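Local coordinates for cellulose 1,4-beta-cellobiosidase (Thermobifida fusca, PDB 4JJJ), which probably cleaves cellulose, acting as a cellobiohydrolase through this family 48 glycoside hydrolase catalytic domain, one part of a longer protein, at residues F463-Q474 / N487-D498. The protein carries 1 engineered substitution. Numbering follows the deposited sequence.
Sequences FQVPSDLEWSGQ and NLHVQVVSYSQD. With ZN (zinc ion), chain B; BGC (beta-D-glucopyranose), chain C; GLC (alpha-D-glucopyranose), chain D.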
ATOM      1  N   PHE A 463      19.533  11.641 -15.827  1.00  9.01           N
ATOM      2  CA  PHE A 463      19.791  11.008 -14.542  1.00  7.89           C
ATOM      3  C   PHE A 463      19.194   9.603 -14.523  1.00  7.88           C
ATOM      4  O   PHE A 463      18.290   9.307 -15.307  1.00  7.60           O
ATOM      5  CB  PHE A 463      19.090  11.848 -13.428  1.00  7.39           C
ATOM      6  CG  PHE A 463      17.605  11.618 -13.267  1.00  7.84           C
ATOM      7  CD1 PHE A 463      17.111  10.710 -12.369  1.00  8.04           C
ATOM      8  CD2 PHE A 463      16.696  12.307 -14.104  1.00  8.12           C
ATOM      9  CE1 PHE A 463      15.800  10.566 -12.250  1.00  7.88           C
ATOM     10  CE2 PHE A 463      15.317  12.132 -13.943  1.00  8.03           C
ATOM     11  CZ  PHE A 463      14.900  11.234 -13.027  1.00  8.28           C
ATOM     12  N   GLN A 464      19.635   8.803 -13.562  0.70  7.88           N
ATOM     13  CA  GLN A 464      19.090   7.446 -13.431  0.70  7.52           C
ATOM     14  C   GLN A 464      19.091   7.046 -11.957  0.70  7.50           C
ATOM     15  O   GLN A 464      20.064   7.299 -11.243  0.70  8.12           O
ATOM     16  CB  GLN A 464      19.994   6.424 -14.186  0.70  8.15           C
ATOM     17  CG  GLN A 464      20.138   6.645 -15.705  0.70  8.54           C
ATOM     18  CD  GLN A 464      19.028   5.925 -16.375  0.70  8.98           C
ATOM     19  OE1 GLN A 464      19.113   4.706 -16.600  0.70 11.55           O
ATOM     20  NE2 GLN A 464      17.912   6.549 -16.459  0.70 10.15           N
ATOM     21  N   VAL A 465      18.025   6.374 -11.528  1.00  7.16           N
ATOM     22  CA  VAL A 465      17.947   5.800 -10.205  1.00  6.66           C
ATOM     23  C   VAL A 465      17.641   4.313 -10.336  1.00  6.52           C
ATOM     24  O   VAL A 465      17.122   3.862 -11.406  1.00  7.24           O
ATOM     25  CB  VAL A 465      16.820   6.491  -9.361  1.00  7.05           C
ATOM     26  CG1 VAL A 465      17.161   7.999  -9.228  1.00  7.74           C
ATOM     27  CG2 VAL A 465      15.454   6.328  -9.999  1.00  8.19           C
ATOM     28  N   PRO A 466      17.922   3.532  -9.297  1.00  6.50           N
ATOM     29  CA  PRO A 466      17.559   2.095  -9.355  1.00  6.74           C
ATOM     30  C   PRO A 466      16.093   1.832  -9.569  1.00  6.96           C
ATOM     31  O   PRO A 466      15.250   2.543  -9.083  1.00  6.51           O
ATOM     32  CB  PRO A 466      18.100   1.534  -8.040  1.00  7.58           C
ATOM     33  CG  PRO A 466      19.142   2.563  -7.632  1.00  7.20           C
ATOM     34  CD  PRO A 466      18.625   3.874  -8.078  1.00  7.13           C
ATOM     35  N   SER A 467      15.771   0.754 -10.279  1.00  6.94           N
ATOM     36  CA  SER A 467      14.440   0.342 -10.559  1.00  8.93           C
ATOM     37  C   SER A 467      14.181  -1.100 -10.126  1.00  9.39           C
ATOM     38  O   SER A 467      13.469  -1.349  -9.140  1.00 12.04           O
ATOM     39  CB  SER A 467      14.100   0.555 -12.055  1.00 10.63           C
ATOM     40  OG  SER A 467      12.813  -0.026 -12.300  1.00 13.60           O
ATOM     41  N   ASP A 468      14.824  -2.072 -10.756  0.50  8.46           N
ATOM     42  CA  ASP A 468      14.561  -3.484 -10.446  0.50  8.51           C
ATOM     43  C   ASP A 468      15.711  -4.080  -9.692  0.50  8.05           C
ATOM     44  O   ASP A 468      16.896  -3.869 -10.053  0.50  7.91           O
ATOM     45  CB  ASP A 468      14.316  -4.268 -11.755  0.50  9.29           C
ATOM     46  CG  ASP A 468      13.742  -5.638 -11.547  0.50 11.29           C
ATOM     47  OD1 ASP A 468      12.812  -5.843 -10.707  0.50 11.62           O
ATOM     48  OD2 ASP A 468      14.187  -6.521 -12.343  0.50 10.78           O
ATOM     49  N   LEU A 469      15.381  -4.865  -8.671  1.00  7.00           N
ATOM     50  CA  LEU A 469      16.330  -5.508  -7.825  1.00  6.83           C
ATOM     51  C   LEU A 469      16.186  -7.044  -7.977  1.00  7.19           C
ATOM     52  O   LEU A 469      15.091  -7.542  -8.209  1.00  7.64           O
ATOM     53  CB  LEU A 469      16.069  -5.168  -6.383  1.00  7.09           C
ATOM     54  CG  LEU A 469      16.100  -3.682  -6.021  1.00  6.53           C
ATOM     55  CD1 LEU A 469      15.822  -3.467  -4.594  1.00  6.82           C
ATOM     56  CD2 LEU A 469      17.416  -3.019  -6.402  1.00  6.06           C
ATOM     57  N   GLU A 470      17.316  -7.758  -7.850  0.50  6.18           N
ATOM     58  CA  GLU A 470      17.354  -9.211  -7.839  0.50  6.18           C
ATOM     59  C   GLU A 470      18.007  -9.696  -6.545  0.50  6.16           C
ATOM     60  O   GLU A 470      19.176  -9.307  -6.227  0.50  6.89           O
ATOM     61  CB  GLU A 470      18.168  -9.777  -9.001  0.50  5.76           C
ATOM     62  CG  GLU A 470      18.132 -11.322  -9.077  0.50  5.81           C
ATOM     63  CD  GLU A 470      16.857 -11.977  -9.567  0.50  6.57           C
ATOM     64  OE1 GLU A 470      16.000 -11.263 -10.087  0.50  8.55           O
ATOM     65  OE2 GLU A 470      16.710 -13.207  -9.418  0.50  7.34           O
ATOM     66  N   TRP A 471      17.254 -10.466  -5.774  1.00  6.05           N
ATOM     67  CA  TRP A 471      17.650 -10.911  -4.454  1.00  6.14           C
ATOM     68  C   TRP A 471      18.125 -12.405  -4.534  1.00  6.69           C
ATOM     69  O   TRP A 471      17.671 -13.184  -5.354  1.00  7.20           O
ATOM     70  CB  TRP A 471      16.410 -10.904  -3.563  1.00  6.04           C
ATOM     71  CG  TRP A 471      15.936  -9.514  -3.305  1.00  5.77           C
ATOM     72  CD1 TRP A 471      14.993  -8.787  -3.971  1.00  6.10           C
ATOM     73  CD2 TRP A 471      16.544  -8.601  -2.325  1.00  6.60           C
ATOM     74  NE1 TRP A 471      14.947  -7.450  -3.498  1.00  6.73           N
ATOM     75  CE2 TRP A 471      15.876  -7.336  -2.475  1.00  6.06           C
ATOM     76  CE3 TRP A 471      17.512  -8.752  -1.362  1.00  6.53           C
ATOM     77  CZ2 TRP A 471      16.226  -6.232  -1.726  1.00  7.10           C
ATOM     78  CZ3 TRP A 471      17.794  -7.668  -0.568  1.00  7.41           C
ATOM     79  CH2 TRP A 471      17.226  -6.440  -0.784  1.00  7.39           C
ATOM     80  N   SER A 472      19.012 -12.742  -3.623  1.00  6.89           N
ATOM     81  CA  SER A 472      19.460 -14.066  -3.478  1.00  6.84           C
ATOM     82  C   SER A 472      19.845 -14.329  -2.037  1.00  6.53           C
ATOM     83  O   SER A 472      20.232 -13.433  -1.319  1.00  7.48           O
ATOM     84  CB  SER A 472      20.579 -14.399  -4.458  1.00  6.68           C
ATOM     85  OG  SER A 472      21.692 -13.573  -4.265  1.00  7.98           O
ATOM     86  N   GLY A 473      19.882 -15.617  -1.668  1.00  6.47           N
ATOM     87  CA  GLY A 473      20.283 -15.909  -0.319  1.00  6.94           C
ATOM     88  C   GLY A 473      19.268 -15.609   0.777  1.00  7.24           C
ATOM     89  O   GLY A 473      18.043 -15.478   0.506  1.00  7.71           O
ATOM     90  N   GLN A 474      19.707 -15.512   2.029  1.00  7.79           N
ATOM     91  CA  GLN A 474      18.811 -15.250   3.125  1.00  8.45           C
ATOM     92  C   GLN A 474      19.572 -14.621   4.243  1.00  7.39           C
ATOM     93  O   GLN A 474      20.822 -14.860   4.401  1.00  7.60           O
ATOM     94  CB  GLN A 474      18.152 -16.534   3.622  1.00 11.26           C
ATOM     95  CG  GLN A 474      19.100 -17.545   4.162  1.00 12.66           C
ATOM     96  CD  GLN A 474      18.367 -18.772   4.787  1.00 15.10           C
ATOM     97  OE1 GLN A 474      17.226 -19.027   4.456  1.00 15.29           O
ATOM     98  NE2 GLN A 474      18.965 -19.421   5.777  1.00 19.24           N
ATOM     99  N   ASN A 487      25.480 -13.754   3.611  1.00  9.81           N
ATOM    100  CA  ASN A 487      24.843 -14.622   2.642  1.00 10.71           C
ATOM    101  C   ASN A 487      23.441 -14.199   2.091  1.00  8.68           C
ATOM    102  O   ASN A 487      22.690 -15.029   1.562  1.00  7.43           O
ATOM    103  CB  ASN A 487      24.848 -16.036   3.116  1.00 12.60           C
ATOM    104  CG  ASN A 487      26.306 -16.542   3.317  1.00 14.71           C
ATOM    105  OD1 ASN A 487      27.126 -16.467   2.425  1.00 17.63           O
ATOM    106  ND2 ASN A 487      26.616 -16.960   4.487  1.00 15.67           N
ATOM    107  N   LEU A 488      23.113 -12.938   2.340  1.00  7.40           N
ATOM    108  CA  LEU A 488      21.941 -12.298   1.766  1.00  6.72           C
ATOM    109  C   LEU A 488      22.378 -11.181   0.826  1.00  6.42           C
ATOM    110  O   LEU A 488      23.186 -10.322   1.199  1.00  7.16           O
ATOM    111  CB  LEU A 488      21.170 -11.660   2.895  1.00  6.52           C
ATOM    112  CG  LEU A 488      19.914 -10.871   2.403  1.00  6.89           C
ATOM    113  CD1 LEU A 488      18.929 -11.703   1.625  1.00  7.11           C
ATOM    114  CD2 LEU A 488      19.333 -10.256   3.700  1.00  7.49           C
ATOM    115  N   HIS A 489      21.960 -11.288  -0.427  1.00  6.69           N
ATOM    116  CA  HIS A 489      22.460 -10.449  -1.469  1.00  7.01           C
ATOM    117  C   HIS A 489      21.412  -9.760  -2.317  1.00  7.02           C
ATOM    118  O   HIS A 489      20.392 -10.283  -2.548  1.00  6.63           O
ATOM    119  CB  HIS A 489      23.304 -11.305  -2.490  1.00  8.11           C
ATOM    120  CG  HIS A 489      24.360 -12.105  -1.865  1.00  8.85           C
ATOM    121  ND1 HIS A 489      25.610 -11.588  -1.660  1.00  9.90           N
ATOM    122  CD2 HIS A 489      24.383 -13.380  -1.427  1.00 11.26           C
ATOM    123  CE1 HIS A 489      26.366 -12.508  -1.098  1.00 13.19           C
ATOM    124  NE2 HIS A 489      25.650 -13.623  -0.986  1.00 13.62           N
ATOM    125  N   VAL A 490      21.736  -8.569  -2.780  1.00  6.55           N
ATOM    126  CA  VAL A 490      20.929  -7.902  -3.738  1.00  6.79           C
ATOM    127  C   VAL A 490      21.842  -7.284  -4.830  1.00  6.57           C
ATOM    128  O   VAL A 490      22.938  -6.698  -4.546  1.00  6.85           O
ATOM    129  CB  VAL A 490      20.066  -6.791  -3.062  1.00  6.85           C
ATOM    130  CG1 VAL A 490      20.908  -5.653  -2.490  1.00  6.92           C
ATOM    131  CG2 VAL A 490      19.152  -6.159  -4.078  1.00  6.72           C
ATOM    132  N   GLN A 491      21.324  -7.298  -6.069  1.00  6.77           N
ATOM    133  CA  GLN A 491      21.960  -6.593  -7.185  1.00  7.83           C
ATOM    134  C   GLN A 491      20.856  -5.776  -7.930  1.00  7.56           C
ATOM    135  O   GLN A 491      19.664  -6.193  -7.979  1.00  8.73           O
ATOM    136  CB  GLN A 491      22.815  -7.549  -8.097  1.00  8.63           C
ATOM    137  CG  GLN A 491      21.987  -8.593  -8.731  1.00  9.79           C
ATOM    138  CD  GLN A 491      22.807  -9.520  -9.624  1.00  9.77           C
ATOM    139  OE1 GLN A 491      23.703  -9.080 -10.315  1.00  9.23           O
ATOM    140  NE2 GLN A 491      22.290 -10.727  -9.741  1.00  9.41           N
ATOM    141  N   VAL A 492      21.278  -4.613  -8.387  1.00  7.92           N
ATOM    142  CA  VAL A 492      20.427  -3.727  -9.171  1.00  7.16           C
ATOM    143  C   VAL A 492      20.562  -4.209 -10.615  1.00  7.67           C
ATOM    144  O   VAL A 492      21.702  -4.212 -11.148  1.00  8.44           O
ATOM    145  CB  VAL A 492      20.837  -2.258  -9.029  1.00  8.55           C
ATOM    146  CG1 VAL A 492      19.955  -1.355  -9.895  1.00  8.94           C
ATOM    147  CG2 VAL A 492      20.774  -1.882  -7.535  1.00  8.96           C
ATOM    148  N   VAL A 493      19.447  -4.558 -11.236  1.00  8.20           N
ATOM    149  CA  VAL A 493      19.447  -5.042 -12.619  1.00  8.64           C
ATOM    150  C   VAL A 493      18.777  -4.121 -13.635  1.00  9.91           C
ATOM    151  O   VAL A 493      18.742  -4.440 -14.843  1.00 10.47           O
ATOM    152  CB  VAL A 493      18.866  -6.473 -12.703  1.00  8.08           C
ATOM    153  CG1 VAL A 493      19.768  -7.417 -11.865  1.00  8.05           C
ATOM    154  CG2 VAL A 493      17.466  -6.557 -12.249  1.00  9.09           C
ATOM    155  N   SER A 494      18.092  -3.058 -13.184  1.00  9.38           N
ATOM    156  CA  SER A 494      17.577  -2.033 -14.124  1.00  9.57           C
ATOM    157  C   SER A 494      17.499  -0.724 -13.396  1.00  8.24           C
ATOM    158  O   SER A 494      17.479  -0.703 -12.137  1.00  9.21           O
ATOM    159  CB  SER A 494      16.277  -2.386 -14.697  1.00 11.68           C
ATOM    160  OG  SER A 494      15.203  -2.200 -13.870  1.00 12.03           O
ATOM    161  N   TYR A 495      17.489   0.319 -14.189  1.00  8.08           N
ATOM    162  CA  TYR A 495      17.442   1.728 -13.773  1.00  7.49           C
ATOM    163  C   TYR A 495      16.312   2.424 -14.484  1.00  7.86           C
ATOM    164  O   TYR A 495      15.799   1.936 -15.459  1.00 10.13           O
ATOM    165  CB  TYR A 495      18.802   2.442 -14.030  1.00  7.60           C
ATOM    166  CG  TYR A 495      19.932   1.776 -13.305  1.00  8.15           C
ATOM    167  CD1 TYR A 495      20.395   2.246 -12.076  1.00  7.58           C
ATOM    168  CD2 TYR A 495      20.572   0.616 -13.843  1.00  7.80           C
ATOM    169  CE1 TYR A 495      21.438   1.616 -11.408  1.00  8.40           C
ATOM    170  CE2 TYR A 495      21.613  -0.019 -13.150  1.00  8.10           C
ATOM    171  CZ  TYR A 495      22.031   0.530 -11.925  1.00  7.96           C
ATOM    172  OH  TYR A 495      23.060  -0.050 -11.208  1.00  9.27           O
ATOM    173  N   SER A 496      15.865   3.561 -13.943  1.00  6.85           N
ATOM    174  CA  SER A 496      14.766   4.347 -14.526  1.00  7.07           C
ATOM    175  C   SER A 496      14.980   5.833 -14.240  1.00  7.42           C
ATOM    176  O   SER A 496      15.910   6.227 -13.564  1.00  7.46           O
ATOM    177  CB  SER A 496      13.455   3.899 -13.916  1.00  7.91           C
ATOM    178  OG  SER A 496      13.281   4.564 -12.735  1.00 10.32           O
ATOM    179  N   GLN A 497      14.020   6.605 -14.736  1.00  7.58           N
ATOM    180  CA  GLN A 497      13.826   7.990 -14.352  1.00  7.02           C
ATOM    181  C   GLN A 497      12.482   8.219 -13.555  1.00  6.46           C
ATOM    182  O   GLN A 497      11.836   9.254 -13.647  1.00  6.39           O
ATOM    183  CB  GLN A 497      13.846   8.875 -15.611  1.00  7.40           C
ATOM    184  CG  GLN A 497      15.220   8.883 -16.279  1.00  8.81           C
ATOM    185  CD  GLN A 497      15.319   9.995 -17.277  1.00 10.21           C
ATOM    186  OE1 GLN A 497      14.417  10.177 -18.094  1.00  9.87           O
ATOM    187  NE2 GLN A 497      16.417  10.723 -17.261  1.00  9.21           N
ATOM    188  N   ASP A 498      12.080   7.196 -12.833  1.00  5.81           N
ATOM    189  CA  ASP A 498      10.804   7.243 -12.114  1.00  5.51           C
ATOM    190  C   ASP A 498      10.865   8.423 -11.146  1.00  5.60           C
ATOM    191  O   ASP A 498      11.638   8.408 -10.243  1.00  5.83           O
ATOM    192  CB  ASP A 498      10.585   5.914 -11.433  1.00  5.40           C
ATOM    193  CG  ASP A 498       9.334   5.822 -10.706  1.00  5.98           C
ATOM    194  OD1 ASP A 498       8.949   6.775  -9.998  1.00  5.76           O
ATOM    195  OD2 ASP A 498       8.698   4.711 -10.702  1.00  6.88           O
TER
HETATM  196 ZN    ZN B 733      13.633  -8.448 -12.272  0.50 16.21          ZN
HETATM  197  C2  BGC C   1       6.963  -0.338 -10.698  0.50  5.92           C
HETATM  198  C3  BGC C   1       5.568  -0.266 -10.088  0.50  5.25           C
HETATM  199  C4  BGC C   1       5.206   1.190  -9.726  0.50  4.54           C
HETATM  200  C5  BGC C   1       5.514   2.235 -10.816  0.50  4.76           C
HETATM  201  C6  BGC C   1       5.463   3.678 -10.307  0.50  4.76           C
HETATM  202  C1  BGC C   1       7.136   0.694 -11.786  0.50  6.37           C
HETATM  203  O1  BGC C   1       8.524   0.588 -12.244  0.50  9.23           O
HETATM  204  O2  BGC C   1       7.070  -1.711 -11.201  0.50  5.66           O
HETATM  205  O3  BGC C   1       5.475  -1.096  -8.925  0.50  5.82           O
HETATM  206  O4  BGC C   1       3.822   1.331  -9.401  0.50  3.63           O
HETATM  207  O5  BGC C   1       6.832   2.034 -11.326  0.50  5.70           O
HETATM  208  O6  BGC C   1       6.456   3.959  -9.354  0.50  4.84           O
HETATM  209  C1  GLC D   1       6.919   0.947 -12.105  0.50 13.96           C
HETATM  210  C2  GLC D   1       6.771  -0.165 -11.147  0.50 13.76           C
HETATM  211  C3  GLC D   1       5.376  -0.116 -10.470  0.50 13.44           C
HETATM  212  C4  GLC D   1       5.145   1.245  -9.805  0.50 11.25           C
HETATM  213  C5  GLC D   1       5.425   2.306 -10.875  0.50 11.33           C
HETATM  214  C6  GLC D   1       5.360   3.731 -10.409  0.50 11.62           C
HETATM  215  O1  GLC D   1       5.929   0.680 -13.017  0.50 14.06           O
HETATM  216  O2  GLC D   1       6.777  -1.451 -11.908  0.50 14.86           O
HETATM  217  O3  GLC D   1       5.199  -1.197  -9.569  0.50 14.63           O
HETATM  218  O4  GLC D   1       3.759   1.369  -9.421  0.50  9.67           O
HETATM  219  O5  GLC D   1       6.750   2.152 -11.388  0.50 12.92           O
HETATM  220  O6  GLC D   1       6.358   3.932  -9.470  0.50 12.02           O
HETATM  221  O   HOH W   1      17.841   2.826 -18.013  1.00 23.59           O
HETATM  222  O   HOH W   2      12.883   3.517 -10.301  1.00  8.53           O
HETATM  223  O   HOH W   3      13.009  -1.644 -14.947  0.50 24.40           O
HETATM  224  O   HOH W   4      11.590  -8.189 -11.086  0.50 14.71           O
HETATM  225  O   HOH W   5      14.723  -8.489 -10.551  0.50  9.86           O
HETATM  226  O   HOH W   6      21.302 -11.116  -5.791  1.00  9.57           O
HETATM  227  O   HOH W   7      23.366 -14.059   5.612  1.00 14.32           O
HETATM  228  O   HOH W   8      13.352  -7.972 -12.186  0.50 44.95           O
HETATM  229  O   HOH W   9      11.656  -8.334 -12.627  0.50 28.42           O
HETATM  230  O   HOH W  10      15.061  -9.348 -13.797  0.50 24.20           O
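Val490 lays its branched CB over one face of the Trp471 indole, 3.6 Å from the centroid of the six-membered ring, a CH-pi contact in which a compact branched side chain suits a broad flat one. On the same side of this antiparallel two-stranded ribbon, Leu469 CD2 meets Val492 CG2 at 3.7 Å. At the other end, Gln497 CG sits over one face of the Phe463 ring, 4.2 Å from its centroid, in a second CH-pi contact, with the amide tilted 24° from the ring plane. Its NE2 donates to Phe463 O (3.1 Å) in the carbonyl plane, on a lone pair.

Between these ends a classic beta bulge sets Val493 and Ser494 opposite the single Asp468, marked by the 2.9 Å bond from Val493 N to Asp468 O. CG of Asp468 stands anti to the backbone N (chi1 -167°), and in the modelled conformer OD2 coordinates a zinc ion at 2.0 Å. Asp498 OD2 lies 2.7 Å from O6 of beta-glucose, modelled overlapping an alpha anomer, in the glycan pocket, while its OD1 caps helix 499-516 at Val501 N.

Trp471 NE1 donates to Asn412 O. Leu488 touches Tyr400 of strand 398-401, and Val465 packs on helices 499-516 and 519-533, setting the ribbon against the (alpha/alpha)6 barrel.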